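Local coordinates for soluble lytic murein transglycosylase (Escherichia coli, PDB 1QSA), which cleaves the glycosidic bonds between N-acetylmuramic acid and N-acetylglucosamine in peptidoglycan, leaving a 1,6-anhydro bond in the N-acetylmuramic acid residue, at residues S76-V79 / N80-R84; T101-A104 / Q105-Y109; R459-G463 / K464-Q468. All blocks are in the same frame, centred on the assembly; numbering follows the deposited sequence. Where two conformers were deposited one is given.

Contact 1 (S76-V79 / N80-R84)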
ATOM      1  N   SER A  76      12.358  -4.179  21.472  1.00 14.61           N
ATOM      2  CA  SER A  76      11.087  -3.549  21.827  1.00 13.31           C
ATOM      3  C   SER A  76      10.163  -4.517  22.571  1.00 13.48           C
ATOM      4  O   SER A  76       9.485  -4.110  23.512  1.00 11.71           O
ATOM      5  CB  SER A  76      10.375  -2.985  20.584  0.75 11.54           C
ATOM      6  OG  SER A  76      11.014  -1.812  20.117  0.75 12.71           O
ATOM      7  N   ARG A  77      10.163  -5.798  22.186  1.00 11.48           N
ATOM      8  CA  ARG A  77       9.329  -6.799  22.851  1.00 12.66           C
ATOM      9  C   ARG A  77       9.732  -6.970  24.329  1.00 12.55           C
ATOM     10  O   ARG A  77       8.868  -7.029  25.220  1.00 12.24           O
ATOM     11  CB  ARG A  77       9.426  -8.137  22.124  1.00 14.42           C
ATOM     12  CG  ARG A  77       8.575  -9.238  22.738  1.00 15.69           C
ATOM     13  CD  ARG A  77       8.646 -10.515  21.903  1.00 19.61           C
ATOM     14  NE  ARG A  77       7.937 -11.617  22.552  1.00 23.18           N
ATOM     15  CZ  ARG A  77       7.750 -12.821  22.009  1.00 26.95           C
ATOM     16  NH1 ARG A  77       8.227 -13.098  20.798  1.00 29.18           N
ATOM     17  NH2 ARG A  77       7.093 -13.760  22.687  1.00 28.28           N
ATOM     18  N   PHE A  78      11.036  -6.973  24.601  1.00 10.58           N
ATOM     19  CA  PHE A  78      11.485  -7.137  25.980  1.00 10.49           C
ATOM     20  C   PHE A  78      11.241  -5.866  26.793  1.00 10.98           C
ATOM     21  O   PHE A  78      11.026  -5.927  28.006  1.00 12.11           O
ATOM     22  CB  PHE A  78      12.935  -7.580  26.068  1.00 10.31           C
ATOM     23  CG  PHE A  78      13.287  -8.150  27.408  1.00  9.44           C
ATOM     24  CD1 PHE A  78      12.585  -9.250  27.909  1.00 10.47           C
ATOM     25  CD2 PHE A  78      14.297  -7.580  28.181  1.00 10.73           C
ATOM     26  CE1 PHE A  78      12.894  -9.780  29.178  1.00 11.64           C
ATOM     27  CE2 PHE A  78      14.607  -8.103  29.445  1.00 11.19           C
ATOM     28  CZ  PHE A  78      13.900  -9.203  29.934  1.00 10.69           C
ATOM     29  N   VAL A  79      11.288  -4.708  26.135  1.00 10.05           N
ATOM     30  CA  VAL A  79      10.979  -3.455  26.830  1.00 10.22           C
ATOM     31  C   VAL A  79       9.542  -3.569  27.329  1.00 11.08           C
ATOM     32  O   VAL A  79       9.243  -3.245  28.483  1.00 10.13           O
ATOM     33  CB  VAL A  79      11.125  -2.238  25.892  1.00 11.93           C
ATOM     34  CG1 VAL A  79      10.297  -1.047  26.411  1.00 11.56           C
ATOM     35  CG2 VAL A  79      12.582  -1.823  25.823  1.00 13.43           C
ATOM     36  N   ASN A  80       8.659  -4.089  26.482  1.00 10.54           N
ATOM     37  CA  ASN A  80       7.261  -4.257  26.871  1.00 10.08           C
ATOM     38  C   ASN A  80       7.131  -5.289  28.018  1.00 11.99           C
ATOM     39  O   ASN A  80       6.285  -5.133  28.908  1.00 12.19           O
ATOM     40  CB  ASN A  80       6.401  -4.621  25.652  1.00 11.63           C
ATOM     41  CG  ASN A  80       6.332  -3.488  24.640  1.00 11.65           C
ATOM     42  OD1 ASN A  80       6.530  -2.334  24.991  1.00 10.85           O
ATOM     43  ND2 ASN A  80       6.083  -3.816  23.376  1.00 13.89           N
ATOM     44  N   GLU A  81       7.977  -6.320  28.017  1.00 10.95           N
ATOM     45  CA  GLU A  81       7.951  -7.327  29.087  1.00 10.68           C
ATOM     46  C   GLU A  81       8.391  -6.701  30.411  1.00 11.75           C
ATOM     47  O   GLU A  81       7.764  -6.922  31.448  1.00 11.68           O
ATOM     48  CB  GLU A  81       8.837  -8.535  28.736  1.00 11.04           C
ATOM     49  CG  GLU A  81       9.139  -9.515  29.901  1.00 10.23           C
ATOM     50  CD  GLU A  81       7.892 -10.055  30.619  1.00 12.12           C
ATOM     51  OE1 GLU A  81       6.782 -10.064  30.036  1.00 12.36           O
ATOM     52  OE2 GLU A  81       8.035 -10.488  31.782  1.00 12.37           O
ATOM     53  N   LEU A  82       9.452  -5.894  30.373  1.00 10.54           N
ATOM     54  CA  LEU A  82       9.930  -5.232  31.586  1.00 12.00           C
ATOM     55  C   LEU A  82       8.850  -4.273  32.096  1.00 13.24           C
ATOM     56  O   LEU A  82       8.660  -4.140  33.301  1.00 13.97           O
ATOM     57  CB  LEU A  82      11.269  -4.523  31.337  1.00 11.08           C
ATOM     58  CG  LEU A  82      12.428  -5.502  31.089  1.00 10.19           C
ATOM     59  CD1 LEU A  82      13.642  -4.734  30.612  1.00 12.09           C
ATOM     60  CD2 LEU A  82      12.756  -6.299  32.348  1.00 13.24           C
ATOM     61  N   ALA A  83       8.093  -3.666  31.179  1.00 12.62           N
ATOM     62  CA  ALA A  83       7.006  -2.769  31.583  1.00 13.20           C
ATOM     63  C   ALA A  83       5.913  -3.597  32.270  1.00 13.61           C
ATOM     64  O   ALA A  83       5.348  -3.178  33.288  1.00 14.85           O
ATOM     65  CB  ALA A  83       6.439  -2.021  30.367  1.00 12.39           C
ATOM     66  N   ARG A  84       5.652  -4.799  31.755  1.00 13.50           N
ATOM     67  CA  ARG A  84       4.641  -5.682  32.344  1.00 13.89           C
ATOM     68  C   ARG A  84       5.030  -6.047  33.785  1.00 13.93           C
ATOM     69  O   ARG A  84       4.160  -6.163  34.653  1.00 15.34           O
ATOM     70  CB  ARG A  84       4.486  -6.960  31.528  1.00 12.65           C
ATOM     71  CG  ARG A  84       3.343  -7.854  31.995  1.00 13.23           C
ATOM     72  CD  ARG A  84       3.469  -9.257  31.387  1.00 13.78           C
ATOM     73  NE  ARG A  84       4.647  -9.967  31.898  1.00 14.23           N
ATOM     74  CZ  ARG A  84       4.740 -10.540  33.097  1.00 15.53           C
ATOM     75  NH1 ARG A  84       3.701 -10.550  33.928  1.00 17.04           N
ATOM     76  NH2 ARG A  84       5.864 -11.140  33.460  1.00 14.44           N
TER
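Leu-82 lies over one face of the Phe-78 ring, one helical turn further on. Its CG stands 4.2 Å from the ring centroid, 26° off the ring normal, a CH-pi contact; beside it CD1 reaches 3.7 Å from CE2 of Phe-78. With CG of Phe-78 anti to its backbone N (chi1 -162°), the ring swings forward along the helix to meet Leu-82. Glu-81 meets the same ring with its aliphatic part, CG lying 3.8 Å from Phe-78 CE1 and neither over the face nor at the edge.

This is the tight, buried part. Phe-94 adds an edge-to-face ring to Phe-78, and helix 55-64 packs on it through Ala-55 and Val-58.

The solvent side belongs to Arg-77 and Arg-84, with buried Glu-81 at the border. A bend at chi2 turns its carboxylate toward Arg-84, which grips it side-on: NE is 2.8 Å from OE1 in a nearly straight bond (173°), while NH2, also 2.8 Å away, takes the syn lone pair of OE2. Arg-85 is a second cationic partner of OE2. Arg-77 makes a weak bond from NH1 to Tyr-43 OH.

Backbone bonds from Asn-80 N to Ser-76 O (3.1 Å) through Ala-83 N to Val-79 O (3.0 Å) keep this spacing, the i to i+4 pattern of an alpha-helix, here 69-84 of the alpha-superhelix, with Phe-78, Val-79 and Leu-82 buried and both arginines exposed.

Contact 2 (T101-A104 / Q105-Y109)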
ATOM      1  N   THR A 101       9.483   0.519  18.564  1.00 15.67           N
ATOM      2  CA  THR A 101       8.036   0.521  18.347  1.00 14.21           C
ATOM      3  C   THR A 101       7.331   1.566  19.177  1.00 14.08           C
ATOM      4  O   THR A 101       7.835   1.983  20.220  1.00 12.96           O
ATOM      5  CB  THR A 101       7.414  -0.846  18.659  1.00 14.50           C
ATOM      6  OG1 THR A 101       7.519  -1.118  20.064  1.00 15.02           O
ATOM      7  CG2 THR A 101       8.147  -1.939  17.889  1.00 16.05           C
ATOM      8  N   THR A 102       6.142   1.960  18.736  1.00 12.98           N
ATOM      9  CA  THR A 102       5.375   2.948  19.472  1.00 11.43           C
ATOM     10  C   THR A 102       5.027   2.446  20.861  1.00 11.34           C
ATOM     11  O   THR A 102       5.195   3.188  21.838  1.00 11.12           O
ATOM     12  CB  THR A 102       4.081   3.321  18.738  1.00 13.80           C
ATOM     13  OG1 THR A 102       4.416   3.754  17.419  1.00 13.95           O
ATOM     14  CG2 THR A 102       3.381   4.457  19.459  1.00 12.56           C
ATOM     15  N   GLU A 103       4.617   1.182  20.965  1.00 12.11           N
ATOM     16  CA  GLU A 103       4.253   0.603  22.261  1.00 10.86           C
ATOM     17  C   GLU A 103       5.443   0.642  23.222  1.00 11.65           C
ATOM     18  O   GLU A 103       5.306   1.082  24.367  1.00 11.18           O
ATOM     19  CB  GLU A 103       3.734  -0.828  22.116  1.00 11.04           C
ATOM     20  CG  GLU A 103       3.242  -1.410  23.434  1.00 12.47           C
ATOM     21  CD  GLU A 103       2.740  -2.839  23.308  1.00 15.22           C
ATOM     22  OE1 GLU A 103       2.666  -3.373  22.175  1.00 16.38           O
ATOM     23  OE2 GLU A 103       2.430  -3.440  24.357  1.00 17.38           O
ATOM     24  N   ALA A 104       6.621   0.249  22.732  1.00 10.86           N
ATOM     25  CA  ALA A 104       7.838   0.283  23.555  1.00 10.66           C
ATOM     26  C   ALA A 104       8.190   1.730  23.938  1.00  9.79           C
ATOM     27  O   ALA A 104       8.673   1.976  25.046  1.00 11.96           O
ATOM     28  CB  ALA A 104       9.016  -0.379  22.820  1.00 11.58           C
ATOM     29  N   GLN A 105       7.938   2.688  23.044  1.00  9.36           N
ATOM     30  CA  GLN A 105       8.234   4.096  23.339  1.00 10.81           C
ATOM     31  C   GLN A 105       7.321   4.605  24.452  1.00 10.86           C
ATOM     32  O   GLN A 105       7.768   5.342  25.337  1.00 11.67           O
ATOM     33  CB  GLN A 105       8.093   4.947  22.080  1.00 10.82           C
ATOM     34  CG  GLN A 105       9.203   4.668  21.062  1.00 12.20           C
ATOM     35  CD  GLN A 105       8.904   5.254  19.696  1.00 15.17           C
ATOM     36  OE1 GLN A 105       7.927   5.984  19.518  1.00 16.56           O
ATOM     37  NE2 GLN A 105       9.761   4.952  18.726  1.00 16.18           N
ATOM     38  N   CYS A 106       6.050   4.201  24.409  1.00 11.85           N
ATOM     39  CA  CYS A 106       5.085   4.580  25.444  1.00 11.68           C
ATOM     40  C   CYS A 106       5.619   4.098  26.796  1.00 11.19           C
ATOM     41  O   CYS A 106       5.605   4.823  27.788  1.00 11.02           O
ATOM     42  CB  CYS A 106       3.738   3.907  25.214  1.00 12.66           C
ATOM     43  SG  CYS A 106       2.843   4.379  23.696  1.00 20.88           S
ATOM     44  N   ASN A 107       6.107   2.866  26.824  1.00 10.34           N
ATOM     45  CA  ASN A 107       6.628   2.300  28.062  1.00 11.09           C
ATOM     46  C   ASN A 107       7.948   2.932  28.510  1.00 10.87           C
ATOM     47  O   ASN A 107       8.185   3.121  29.710  1.00 10.25           O
ATOM     48  CB  ASN A 107       6.744   0.779  27.926  1.00 10.70           C
ATOM     49  CG  ASN A 107       5.388   0.094  28.007  1.00 10.99           C
ATOM     50  OD1 ASN A 107       4.548   0.462  28.835  1.00 10.76           O
ATOM     51  ND2 ASN A 107       5.176  -0.912  27.173  1.00 10.66           N
ATOM     52  N   TYR A 108       8.779   3.300  27.538  1.00 10.78           N
ATOM     53  CA  TYR A 108      10.066   3.942  27.802  1.00 10.55           C
ATOM     54  C   TYR A 108       9.835   5.281  28.509  1.00 11.12           C
ATOM     55  O   TYR A 108      10.483   5.583  29.523  1.00 11.61           O
ATOM     56  CB  TYR A 108      10.798   4.162  26.475  1.00 11.35           C
ATOM     57  CG  TYR A 108      12.081   4.965  26.562  1.00 10.97           C
ATOM     58  CD1 TYR A 108      13.302   4.340  26.862  1.00 11.70           C
ATOM     59  CD2 TYR A 108      12.093   6.340  26.301  1.00 12.47           C
ATOM     60  CE1 TYR A 108      14.501   5.064  26.891  1.00 12.11           C
ATOM     61  CE2 TYR A 108      13.292   7.077  26.329  1.00 13.09           C
ATOM     62  CZ  TYR A 108      14.490   6.429  26.620  1.00 12.36           C
ATOM     63  OH  TYR A 108      15.672   7.146  26.600  1.00 13.57           O
ATOM     64  N   TYR A 109       8.925   6.095  27.969  1.00 10.24           N
ATOM     65  CA  TYR A 109       8.643   7.383  28.599  1.00 11.34           C
ATOM     66  C   TYR A 109       7.940   7.261  29.938  1.00 11.38           C
ATOM     67  O   TYR A 109       8.205   8.053  30.836  1.00 12.09           O
ATOM     68  CB  TYR A 109       7.938   8.324  27.631  1.00 11.78           C
ATOM     69  CG  TYR A 109       8.902   8.747  26.558  1.00 12.40           C
ATOM     70  CD1 TYR A 109      10.026   9.514  26.886  1.00 15.41           C
ATOM     71  CD2 TYR A 109       8.745   8.332  25.239  1.00 14.83           C
ATOM     72  CE1 TYR A 109      10.960   9.854  25.936  1.00 14.56           C
ATOM     73  CE2 TYR A 109       9.693   8.667  24.266  1.00 17.44           C
ATOM     74  CZ  TYR A 109      10.792   9.430  24.630  1.00 18.67           C
ATOM     75  OH  TYR A 109      11.725   9.790  23.691  1.00 21.46           O
TER
HETATM   76  O   HOH W   1       6.131   5.908  17.473  1.00 19.94           O
HETATM   77  O   HOH W   2       2.891  -2.661  26.879  1.00 16.16           O
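The first turn of helix 102-114 begins with an N-cap: OG1 of Thr-101 accepts from Ala-104 N at 3.1 Å, and Thr-101 O then takes Gln-105 N at 2.9 Å as the first i to i+4 bond. The helix continues with Cys-106 N on Thr-102 O, also 2.9 Å, and Tyr-108 N on Ala-104 O.

Beyond these bonds the side chains meet mostly backbone. Gln-105 has CG anti to its carbonyl carbon (chi1 -70°), which folds the extended chain back along the helix start and puts CG 3.1 Å from Thr-101 O. At its far end the amide is held on both branches: NE2 donates to Pro-99 O, and a water donates to OE1 from 2.7 Å while also bonding Thr-102 OG1. A second water joins the next pair, donating to Glu-103 OE2 at 2.7 Å and accepting from Asn-107 ND2 at 2.9 Å. Both bridges thus link residues three or four apart where the side chains themselves do not touch through their polar ends. Asn-107 has further partners, its OD1 taking Lys-141 NZ and its ND2 reaching Asn-80. Cys-106 SG, near Thr-102 O, forms the disulfide to Cys-139.

Three helices surround this turn. Ala-104 and Asn-107 pack on helix 69-84, Thr-102 and Gln-105 touch Leu-128 of helix 118-129, and the disulfide ties Cys-106 to helix 138-148, whose Ala-138 lies against Glu-103, Cys-106 and Asn-107.

Contact 3 (R459-G463 / K464-Q468). With SO4 (sulfate ion), chain L.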
ATOM      1  N   ARG A 459       1.485 -24.746 -17.661  1.00 14.95           N
ATOM      2  CA  ARG A 459       0.549 -25.838 -17.445  1.00 16.10           C
ATOM      3  C   ARG A 459      -0.878 -25.371 -17.167  1.00 14.70           C
ATOM      4  O   ARG A 459      -1.826 -25.912 -17.733  1.00 14.96           O
ATOM      5  CB  ARG A 459       1.030 -26.721 -16.287  1.00 18.67           C
ATOM      6  CG  ARG A 459       0.145 -27.929 -15.999  1.00 23.07           C
ATOM      7  CD  ARG A 459       0.541 -28.633 -14.708  1.00 28.80           C
ATOM      8  NE  ARG A 459       1.988 -28.798 -14.587  1.00 30.61           N
ATOM      9  CZ  ARG A 459       2.616 -29.085 -13.448  1.00 33.67           C
ATOM     10  NH1 ARG A 459       1.927 -29.265 -12.329  1.00 32.70           N
ATOM     11  NH2 ARG A 459       3.936 -29.206 -13.430  1.00 34.40           N
ATOM     12  N   TYR A 460      -1.019 -24.345 -16.326  1.00 11.68           N
ATOM     13  CA  TYR A 460      -2.335 -23.841 -15.949  1.00 11.20           C
ATOM     14  C   TYR A 460      -2.991 -22.843 -16.885  1.00 10.63           C
ATOM     15  O   TYR A 460      -4.092 -22.372 -16.606  1.00 12.88           O
ATOM     16  CB  TYR A 460      -2.337 -23.354 -14.498  1.00 11.53           C
ATOM     17  CG  TYR A 460      -2.304 -24.509 -13.526  1.00 12.68           C
ATOM     18  CD1 TYR A 460      -3.472 -25.188 -13.199  1.00 12.55           C
ATOM     19  CD2 TYR A 460      -1.100 -24.970 -12.980  1.00 13.56           C
ATOM     20  CE1 TYR A 460      -3.449 -26.296 -12.356  1.00 14.01           C
ATOM     21  CE2 TYR A 460      -1.068 -26.096 -12.131  1.00 13.06           C
ATOM     22  CZ  TYR A 460      -2.256 -26.743 -11.832  1.00 15.38           C
ATOM     23  OH  TYR A 460      -2.281 -27.843 -11.010  1.00 16.24           O
ATOM     24  N   THR A 461      -2.300 -22.469 -17.958  1.00 10.67           N
ATOM     25  CA  THR A 461      -2.910 -21.602 -18.953  1.00 10.95           C
ATOM     26  C   THR A 461      -3.043 -22.309 -20.305  1.00 12.54           C
ATOM     27  O   THR A 461      -3.710 -21.787 -21.189  1.00 10.87           O
ATOM     28  CB  THR A 461      -2.190 -20.238 -19.169  1.00 12.73           C
ATOM     29  OG1 THR A 461      -0.824 -20.448 -19.547  1.00 12.34           O
ATOM     30  CG2 THR A 461      -2.241 -19.386 -17.893  1.00 11.38           C
ATOM     31  N   SER A 462      -2.436 -23.492 -20.457  1.00 12.13           N
ATOM     32  CA  SER A 462      -2.519 -24.237 -21.725  1.00 15.67           C
ATOM     33  C   SER A 462      -3.949 -24.546 -22.180  1.00 15.39           C
ATOM     34  O   SER A 462      -4.249 -24.522 -23.388  1.00 16.54           O
ATOM     35  CB  SER A 462      -1.717 -25.542 -21.639  0.70 16.10           C
ATOM     36  OG  SER A 462      -2.221 -26.381 -20.617  0.70 16.76           O
ATOM     37  N   GLY A 463      -4.830 -24.830 -21.223  1.00 13.13           N
ATOM     38  CA  GLY A 463      -6.210 -25.134 -21.559  1.00 14.28           C
ATOM     39  C   GLY A 463      -7.133 -23.941 -21.379  1.00 14.51           C
ATOM     40  O   GLY A 463      -8.346 -24.107 -21.312  1.00 15.69           O
ATOM     41  N   LYS A 464      -6.564 -22.744 -21.266  1.00 11.26           N
ATOM     42  CA  LYS A 464      -7.371 -21.537 -21.079  1.00 12.01           C
ATOM     43  C   LYS A 464      -7.076 -20.531 -22.183  1.00 12.50           C
ATOM     44  O   LYS A 464      -6.139 -20.716 -22.949  1.00 12.44           O
ATOM     45  CB  LYS A 464      -7.061 -20.919 -19.712  1.00 10.84           C
ATOM     46  CG  LYS A 464      -7.331 -21.869 -18.555  1.00 11.69           C
ATOM     47  CD  LYS A 464      -7.043 -21.200 -17.227  1.00 11.81           C
ATOM     48  CE  LYS A 464      -7.477 -22.067 -16.046  1.00 13.91           C
ATOM     49  NZ  LYS A 464      -6.698 -23.346 -15.940  1.00 12.53           N
ATOM     50  N   GLU A 465      -7.899 -19.493 -22.300  1.00 11.29           N
ATOM     51  CA  GLU A 465      -7.666 -18.467 -23.308  1.00 11.71           C
ATOM     52  C   GLU A 465      -6.737 -17.350 -22.822  1.00 11.49           C
ATOM     53  O   GLU A 465      -6.089 -16.686 -23.626  1.00 11.22           O
ATOM     54  CB  GLU A 465      -8.999 -17.875 -23.765  0.76 12.52           C
ATOM     55  CG  GLU A 465      -9.982 -18.928 -24.281  0.76 14.03           C
ATOM     56  CD  GLU A 465     -11.382 -18.381 -24.427  0.76 18.66           C
ATOM     57  OE1 GLU A 465     -12.039 -18.150 -23.393  0.76 17.46           O
ATOM     58  OE2 GLU A 465     -11.826 -18.163 -25.582  0.76 20.37           O
ATOM     59  N   ILE A 466      -6.684 -17.126 -21.510  1.00 10.82           N
ATOM     60  CA  ILE A 466      -5.774 -16.113 -20.968  1.00  9.73           C
ATOM     61  C   ILE A 466      -4.335 -16.489 -21.327  1.00  9.98           C
ATOM     62  O   ILE A 466      -3.945 -17.658 -21.214  1.00 11.32           O
ATOM     63  CB  ILE A 466      -5.870 -15.985 -19.398  1.00 10.04           C
ATOM     64  CG1 ILE A 466      -5.786 -17.362 -18.716  1.00  8.52           C
ATOM     65  CG2 ILE A 466      -7.137 -15.208 -19.004  1.00  9.43           C
ATOM     66  CD1 ILE A 466      -5.523 -17.267 -17.202  1.00  8.87           C
ATOM     67  N   PRO A 467      -3.560 -15.536 -21.868  1.00 10.55           N
ATOM     68  CA  PRO A 467      -2.164 -15.831 -22.225  1.00 10.65           C
ATOM     69  C   PRO A 467      -1.317 -16.114 -20.974  1.00 11.65           C
ATOM     70  O   PRO A 467      -1.575 -15.565 -19.898  1.00 10.55           O
ATOM     71  CB  PRO A 467      -1.699 -14.532 -22.885  1.00 12.04           C
ATOM     72  CG  PRO A 467      -2.947 -13.956 -23.455  1.00 12.18           C
ATOM     73  CD  PRO A 467      -3.962 -14.205 -22.348  1.00 10.34           C
ATOM     74  N   GLN A 468      -0.311 -16.970 -21.108  1.00 10.17           N
ATOM     75  CA  GLN A 468       0.584 -17.257 -19.975  1.00  9.86           C
ATOM     76  C   GLN A 468       1.218 -15.954 -19.459  1.00  9.58           C
ATOM     77  O   GLN A 468       1.260 -15.716 -18.255  1.00 10.00           O
ATOM     78  CB  GLN A 468       1.690 -18.224 -20.384  1.00 11.34           C
ATOM     79  CG  GLN A 468       2.551 -18.662 -19.193  1.00 12.04           C
ATOM     80  CD  GLN A 468       3.775 -19.445 -19.617  1.00 15.21           C
ATOM     81  OE1 GLN A 468       3.744 -20.161 -20.616  1.00 15.24           O
ATOM     82  NE2 GLN A 468       4.860 -19.313 -18.862  1.00 15.06           N
TER
HETATM   83  S   SO4 L 711      -0.111 -18.449 -24.695  1.00 51.60           S
HETATM   84  O1  SO4 L 711      -0.208 -18.685 -23.244  1.00 50.32           O
HETATM   85  O2  SO4 L 711       0.694 -17.244 -24.956  1.00 53.08           O
HETATM   86  O3  SO4 L 711       0.532 -19.607 -25.342  1.00 53.78           O
HETATM   87  O4  SO4 L 711      -1.459 -18.257 -25.263  1.00 53.10           O
HETATM   88  O   HOH W   3      -3.454 -19.706 -23.126  1.00 16.89           O
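From Thr-461 to Lys-464 the chain makes a type I beta turn, closed by Lys-464 N donating to Thr-461 O at 3.0 Å.

Lys-464 then doubles back over the turn. Its chain runs extended as far as CE and bends at chi4 (65°), which brings NZ 2.9 Å from Tyr-460 O, while CD lies 3.2 Å from the same oxygen. The ammonium thus supplies a hydrogen to a carbonyl in the last turn of helix 454-461, where the partial negative charge of the helix dipole would favour a cation. A methionine in its place, with no charge at its tip, would probably leave Tyr-460 O without this donor, though a weak bond to Thr-531 OG1 remains, and the helix end less well compensated.

Thr-461, at the start of the turn, is buried against the returning chain. Its OG1 occupies the position between the backbone N and carbonyl carbon (chi1 58°) and bonds to Phe-457 O, one turn earlier, while the Thr-461 and Ile-466 side chains cross at about a right angle, CG2 of Thr-461 4.0 Å from CD1 of Ile-466. The methylene CB of Gln-468 lies 3.5 Å from Thr-461 OG1. Where helix 468-479 starts, after Pro-467 at the N-cap, Gln-468 N donates to sulfate O1 at 2.7 Å; the ion probably came from the crystallisation liquor and sits at a helix N-terminus, a favourable place for an anion.

Gln-468 also touches Phe-457 and Lys-458 of helix 454-461. Much of the connection leans on helix 523-540: Gln-535 OE1 accepts from the backbone N of Glu-465 and Ile-466, Ile-466 touches Tyr-538, and Glu-524 holds Arg-459 and Tyr-460 OH, so the link between helices 454-461 and 468-479 is fastened along that third helix.

Contacts 1 and 2 are neighbours, their centres 9 Å apart, on the packed helices 69-84 and 102-114; Asn-80 OD1 meets Asn-107 ND2 and Ser-76 OG meets Thr-101 N between them. Contact 1 is the more buried, an apolar ring-and-leucine core with a salt bridge from buried Glu-81 to exposed Arg-84, whereas contact 2 is partly buried and relies on a helix cap, water bridges and a disulfide. Contact 3, about 52 Å from either by centres, belongs to the Slt transglycosylase domain, and contact 2 lies across the chain's centre from it. Also partly buried, it joins two helices through a turn and a lysine on the first; a sulfate, probably from the crystallisation liquor, starts the second.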